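Local structure of type III secretion system effector protein ExoU (Pseudomonas fluorescens, 4QMK) at residues 575-580 / 643-647; 581-585 / 598-602. The protein probably acts as a patatin-like phospholipase, injected into host cells by type III secretion and brought to the plasma membrane by a phosphatidylinositol 4,5-bisphosphate binding domain. All coordinates share one frame; numbering follows the deposited sequence.

Contact 1 (575-580 / 643-647)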
loop_
_atom_site.group_PDB
_atom_site.type_symbol
_atom_site.label_atom_id
_atom_site.label_comp_id
_atom_site.label_asym_id
_atom_site.label_seq_id
_atom_site.Cartn_x
_atom_site.Cartn_y
_atom_site.Cartn_z
ATOM N N ASN A 575 -11.634 11.393 13.965
ATOM C CA ASN A 575 -10.376 10.750 13.998
ATOM C C ASN A 575 -9.525 11.114 15.192
ATOM O O ASN A 575 -8.964 10.222 15.817
ATOM C CB ASN A 575 -9.681 10.943 12.698
ATOM C CG ASN A 575 -10.314 10.093 11.611
ATOM O OD1 ASN A 575 -10.741 8.996 11.881
ATOM N ND2 ASN A 575 -10.417 10.603 10.415
ATOM N N PHE A 576 -9.532 12.408 15.559
ATOM C CA PHE A 576 -8.742 12.934 16.620
ATOM C C PHE A 576 -9.267 12.337 17.912
ATOM O O PHE A 576 -8.487 11.891 18.779
ATOM C CB PHE A 576 -8.823 14.453 16.630
ATOM C CG PHE A 576 -8.078 15.083 17.751
ATOM C CD1 PHE A 576 -6.712 15.196 17.708
ATOM C CD2 PHE A 576 -8.742 15.521 18.858
ATOM C CE1 PHE A 576 -6.005 15.713 18.783
ATOM C CE2 PHE A 576 -8.064 16.087 19.941
ATOM C CZ PHE A 576 -6.686 16.176 19.912
ATOM N N ILE A 577 -10.591 12.300 18.007
ATOM C CA ILE A 577 -11.283 11.710 19.135
ATOM C C ILE A 577 -10.896 10.294 19.355
ATOM O O ILE A 577 -10.519 9.907 20.415
ATOM C CB ILE A 577 -12.800 11.799 18.960
ATOM C CG1 ILE A 577 -13.237 13.266 19.210
ATOM C CG2 ILE A 577 -13.515 10.909 19.954
ATOM C CD1 ILE A 577 -14.684 13.599 18.883
ATOM N N ARG A 578 -10.936 9.528 18.308
ATOM C CA ARG A 578 -10.696 8.082 18.392
ATOM C C ARG A 578 -9.238 7.769 18.678
ATOM O O ARG A 578 -8.939 6.889 19.417
ATOM C CB ARG A 578 -11.083 7.492 17.026
ATOM C CG ARG A 578 -11.105 5.999 17.002
ATOM C CD ARG A 578 -10.320 5.436 15.849
ATOM N NE ARG A 578 -10.962 5.623 14.572
ATOM C CZ ARG A 578 -10.310 5.542 13.427
ATOM N NH1 ARG A 578 -9.025 5.254 13.413
ATOM N NH2 ARG A 578 -10.942 5.750 12.299
ATOM N N GLU A 579 -8.347 8.554 18.116
ATOM C CA GLU A 579 -6.933 8.269 18.098
ATOM C C GLU A 579 -6.094 9.032 19.158
ATOM O O GLU A 579 -5.012 8.630 19.509
ATOM C CB GLU A 579 -6.443 8.638 16.693
ATOM C CG GLU A 579 -5.386 7.744 16.082
ATOM C CD GLU A 579 -5.868 6.308 15.831
ATOM O OE1 GLU A 579 -5.058 5.384 16.100
ATOM O OE2 GLU A 579 -7.036 6.116 15.427
ATOM N N VAL A 580 -6.619 10.117 19.686
ATOM C CA VAL A 580 -5.901 10.891 20.657
ATOM C C VAL A 580 -6.654 11.010 21.992
ATOM O O VAL A 580 -6.093 10.751 23.073
ATOM C CB VAL A 580 -5.637 12.292 20.132
ATOM C CG1 VAL A 580 -4.919 13.090 21.199
ATOM C CG2 VAL A 580 -4.801 12.245 18.884
ATOM N N GLN A 643 0.526 15.123 20.653
ATOM C CA GLN A 643 -0.416 14.754 19.591
ATOM C C GLN A 643 -1.363 15.933 19.278
ATOM O O GLN A 643 -1.612 16.251 18.114
ATOM C CB GLN A 643 -1.205 13.514 19.995
ATOM C CG GLN A 643 -0.379 12.235 19.989
ATOM C CD GLN A 643 -1.094 11.079 20.662
ATOM O OE1 GLN A 643 -1.275 11.038 21.901
ATOM N NE2 GLN A 643 -1.479 10.109 19.865
ATOM N N ALA A 644 -1.822 16.625 20.316
ATOM C CA ALA A 644 -2.706 17.765 20.126
ATOM C C ALA A 644 -2.050 18.801 19.245
ATOM O O ALA A 644 -2.717 19.375 18.426
ATOM C CB ALA A 644 -3.102 18.375 21.445
ATOM N N LYS A 645 -0.741 19.026 19.390
ATOM C CA LYS A 645 -0.051 19.983 18.523
ATOM C C LYS A 645 0.098 19.414 17.123
ATOM O O LYS A 645 -0.242 20.065 16.149
ATOM C CB LYS A 645 1.336 20.307 19.041
ATOM C CG LYS A 645 1.377 20.896 20.425
ATOM C CD LYS A 645 2.808 21.172 20.845
ATOM C CE LYS A 645 2.858 21.438 22.324
ATOM N NZ LYS A 645 4.217 21.825 22.788
ATOM N N ALA A 646 0.591 18.194 17.026
ATOM C CA ALA A 646 0.790 17.515 15.744
ATOM C C ALA A 646 -0.466 17.423 14.853
ATOM O O ALA A 646 -0.341 17.298 13.649
ATOM C CB ALA A 646 1.300 16.101 15.990
ATOM N N TRP A 647 -1.659 17.419 15.436
ATOM C CA TRP A 647 -2.868 17.345 14.633
ATOM C C TRP A 647 -3.429 18.709 14.243
ATOM O O TRP A 647 -4.411 18.772 13.552
ATOM C CB TRP A 647 -3.941 16.538 15.351
ATOM C CG TRP A 647 -3.762 15.001 15.399
ATOM C CD1 TRP A 647 -2.832 14.297 16.107
ATOM C CD2 TRP A 647 -4.636 14.012 14.804
ATOM N NE1 TRP A 647 -3.019 12.931 15.936
ATOM C CE2 TRP A 647 -4.131 12.734 15.156
ATOM C CE3 TRP A 647 -5.772 14.087 13.982
ATOM C CZ2 TRP A 647 -4.717 11.561 14.727
ATOM C CZ3 TRP A 647 -6.350 12.909 13.541
ATOM C CH2 TRP A 647 -5.824 11.662 13.908
#
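Phe576 O accepts the backbone N of Val580 at 2.7 Å and probably that of Ile581 as a second donor; the first of these bonds lies between two residues one turn apart, whose side chains both rest on the indole of Trp647. Phe576 comes to that indole edge-on. Its CD1 stands 3.8 Å from Trp647 CG, and the ring planes lie 73° apart, giving a T-shaped pair in which the rim of the phenyl ring meets the face of the electron-rich five-membered ring. With Phe576 CG anti to its own N (chi1 177°), the ring extends across to the other helix, where CE1 lies 4.1 Å from Ala644 CA; the small alanine leaves room for this approach. Val580 CG2 presses on the same indole face in a CH-pi contact, 3.9 Å from the centroid of the five-membered ring. The second methyl, CG1, meets Gln643 CB at 3.9 Å, so the branching of valine at its beta carbon serves two partners at once.

These segments join the first and last helices of the C-terminal helical bundle, 555-585 and 639-646, with Trp647 placed directly after the latter. Leu618 of helix 611-624 touches both aromatic side chains, while Pro162, from a loop far back in the chain, also reaches Trp647.

Toward the benzo end of the indole the neighbours become more polar. Glu579 offers its aliphatic part, CB lying 3.9 Å from Trp647 CZ2, and then bends at its second torsion, which carries the carboxylate away to a salt bridge. There Arg578 NH1 donates to Glu579 OE2 at 3.0 Å, noticeably bent at 136°, with the oxygen lying out of the guanidinium plane. Asn575, one turn before Glu579, adds its CB, 4.0 Å from Trp647 CZ3; both residues are partly exposed.

Contact 2 (581-585 / 598-602)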
loop_
_atom_site.group_PDB
_atom_site.type_symbol
_atom_site.label_atom_id
_atom_site.label_comp_id
_atom_site.label_asym_id
_atom_site.label_seq_id
_atom_site.Cartn_x
_atom_site.Cartn_y
_atom_site.Cartn_z
ATOM N N ILE A 581 -7.930 11.332 21.937
ATOM C CA ILE A 581 -8.671 11.458 23.162
ATOM C C ILE A 581 -8.980 10.142 23.838
ATOM O O ILE A 581 -8.681 9.976 25.039
ATOM C CB ILE A 581 -9.917 12.244 22.952
ATOM C CG1 ILE A 581 -9.528 13.695 22.637
ATOM C CG2 ILE A 581 -10.724 12.228 24.218
ATOM C CD1 ILE A 581 -10.701 14.560 22.241
ATOM N N TYR A 582 -9.536 9.203 23.070
ATOM C CA TYR A 582 -9.932 7.917 23.580
ATOM C C TYR A 582 -8.864 7.270 24.519
ATOM O O TYR A 582 -9.145 7.016 25.651
ATOM C CB TYR A 582 -10.314 6.994 22.444
ATOM C CG TYR A 582 -10.662 5.592 22.921
ATOM C CD1 TYR A 582 -11.886 5.326 23.542
ATOM C CD2 TYR A 582 -9.742 4.561 22.844
ATOM C CE1 TYR A 582 -12.189 4.052 24.039
ATOM C CE2 TYR A 582 -10.040 3.289 23.342
ATOM C CZ TYR A 582 -11.272 3.046 23.920
ATOM O OH TYR A 582 -11.595 1.808 24.381
ATOM N N PRO A 583 -7.646 7.075 24.054
ATOM C CA PRO A 583 -6.611 6.518 24.905
ATOM C C PRO A 583 -6.289 7.275 26.174
ATOM O O PRO A 583 -5.963 6.598 27.161
ATOM C CB PRO A 583 -5.385 6.507 24.036
ATOM C CG PRO A 583 -5.917 6.467 22.684
ATOM C CD PRO A 583 -7.175 7.246 22.692
ATOM N N SER A 584 -6.338 8.622 26.164
ATOM C CA SER A 584 -6.051 9.402 27.377
ATOM C C SER A 584 -7.215 9.309 28.326
ATOM O O SER A 584 -7.056 9.146 29.531
ATOM C CB SER A 584 -5.934 10.894 27.082
ATOM O OG SER A 584 -4.614 11.362 26.889
ATOM N N LEU A 585 -8.406 9.453 27.762
ATOM C CA LEU A 585 -9.619 9.525 28.555
ATOM C C LEU A 585 -9.851 8.256 29.302
ATOM O O LEU A 585 -10.213 8.304 30.447
ATOM C CB LEU A 585 -10.791 9.868 27.631
ATOM C CG LEU A 585 -12.188 10.070 28.228
ATOM C CD1 LEU A 585 -12.176 11.089 29.325
ATOM C CD2 LEU A 585 -13.165 10.505 27.136
ATOM N N LEU A 598 -11.023 16.479 28.554
ATOM C CA LEU A 598 -11.168 15.636 27.391
ATOM C C LEU A 598 -12.622 15.430 26.971
ATOM O O LEU A 598 -12.938 15.458 25.765
ATOM C CB LEU A 598 -10.493 14.300 27.632
ATOM C CG LEU A 598 -8.966 14.435 27.744
ATOM C CD1 LEU A 598 -8.337 13.133 28.146
ATOM C CD2 LEU A 598 -8.326 14.912 26.467
ATOM N N GLN A 599 -13.513 15.246 27.943
ATOM C CA GLN A 599 -14.924 15.142 27.638
ATOM C C GLN A 599 -15.474 16.436 27.031
ATOM O O GLN A 599 -16.168 16.391 26.017
ATOM C CB GLN A 599 -15.733 14.735 28.856
ATOM C CG GLN A 599 -15.737 13.226 29.114
ATOM C CD GLN A 599 -16.340 12.869 30.464
ATOM O OE1 GLN A 599 -16.388 13.693 31.386
ATOM N NE2 GLN A 599 -16.778 11.643 30.595
ATOM N N ARG A 600 -15.141 17.570 27.627
ATOM C CA ARG A 600 -15.548 18.854 27.077
ATOM C C ARG A 600 -15.016 18.997 25.629
ATOM O O ARG A 600 -15.738 19.462 24.728
ATOM C CB ARG A 600 -15.063 20.004 27.954
ATOM C CG ARG A 600 -15.488 21.346 27.402
ATOM C CD ARG A 600 -15.426 22.623 28.252
ATOM N NE ARG A 600 -16.024 23.695 27.425
ATOM C CZ ARG A 600 -16.006 25.006 27.688
ATOM N NH1 ARG A 600 -15.429 25.489 28.784
ATOM N NH2 ARG A 600 -16.588 25.848 26.836
ATOM N N ALA A 601 -13.791 18.499 25.396
ATOM C CA ALA A 601 -13.186 18.557 24.087
ATOM C C ALA A 601 -13.979 17.761 23.069
ATOM O O ALA A 601 -14.080 18.181 21.936
ATOM C CB ALA A 601 -11.759 18.058 24.108
ATOM N N VAL A 602 -14.524 16.613 23.473
ATOM C CA VAL A 602 -15.309 15.792 22.580
ATOM C C VAL A 602 -16.571 16.504 22.093
ATOM O O VAL A 602 -16.792 16.560 20.880
ATOM C CB VAL A 602 -15.621 14.425 23.231
ATOM C CG1 VAL A 602 -16.721 13.668 22.511
ATOM C CG2 VAL A 602 -14.351 13.634 23.255
#
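Leu598 opens the interface by pushing into helix 581-585 between three residues. Its CB lies 4.0 Å from Ile581 CG2 and equally far from Leu585 CD1, while CD1 reaches on to Ser584 CB at 3.5 Å. Serine suits that spot because its short side chain admits the methyl, and its hydroxyl is engaged beyond the pair of segments, hydrogen-bonded with Thr640 and Tyr625. Next comes Gln599, on the outer margin: its CG touches Leu585 CD1 at 4.2 Å, and the two side chains cross nearly at right angles.

One turn after Leu598, Ala601 brings a lone methyl within 4.1 Å of Ile581 CD1 and also packs on Val617 and Ile621 of helix 611-624. Val602 follows, its CG2 3.9 Å from Ile581 CD1; the extended Ile581 chain (chi2 173°) puts its terminal methyl within reach of both residues. The axes of segments 581-585 and 598-602 run antiparallel at 154° and approach to 10.6 Å, as in a helical hairpin. Since the contact between these segments is made by aliphatic groups, its hold depends on shape and on the burial of hydrocarbon.

Followed from the N terminus, helix 555-585 supplies the first segment of contact 1 and, immediately after it, that of contact 2. The chain then turns back through helix 592-606, where contact 2 closes the shorter loop after 12 intervening residues. It continues through helix 611-624 to helix 639-646, whose end closes contact 1 around the whole excursion, so contact 2 is nested inside contact 1. The two are directly coupled within the long helix, where Tyr582 N probably donates to Ile577 O at 2.9 Å. Together they fasten both the next helix and the last one to helix 555-585, within the ExoU C-terminal family region.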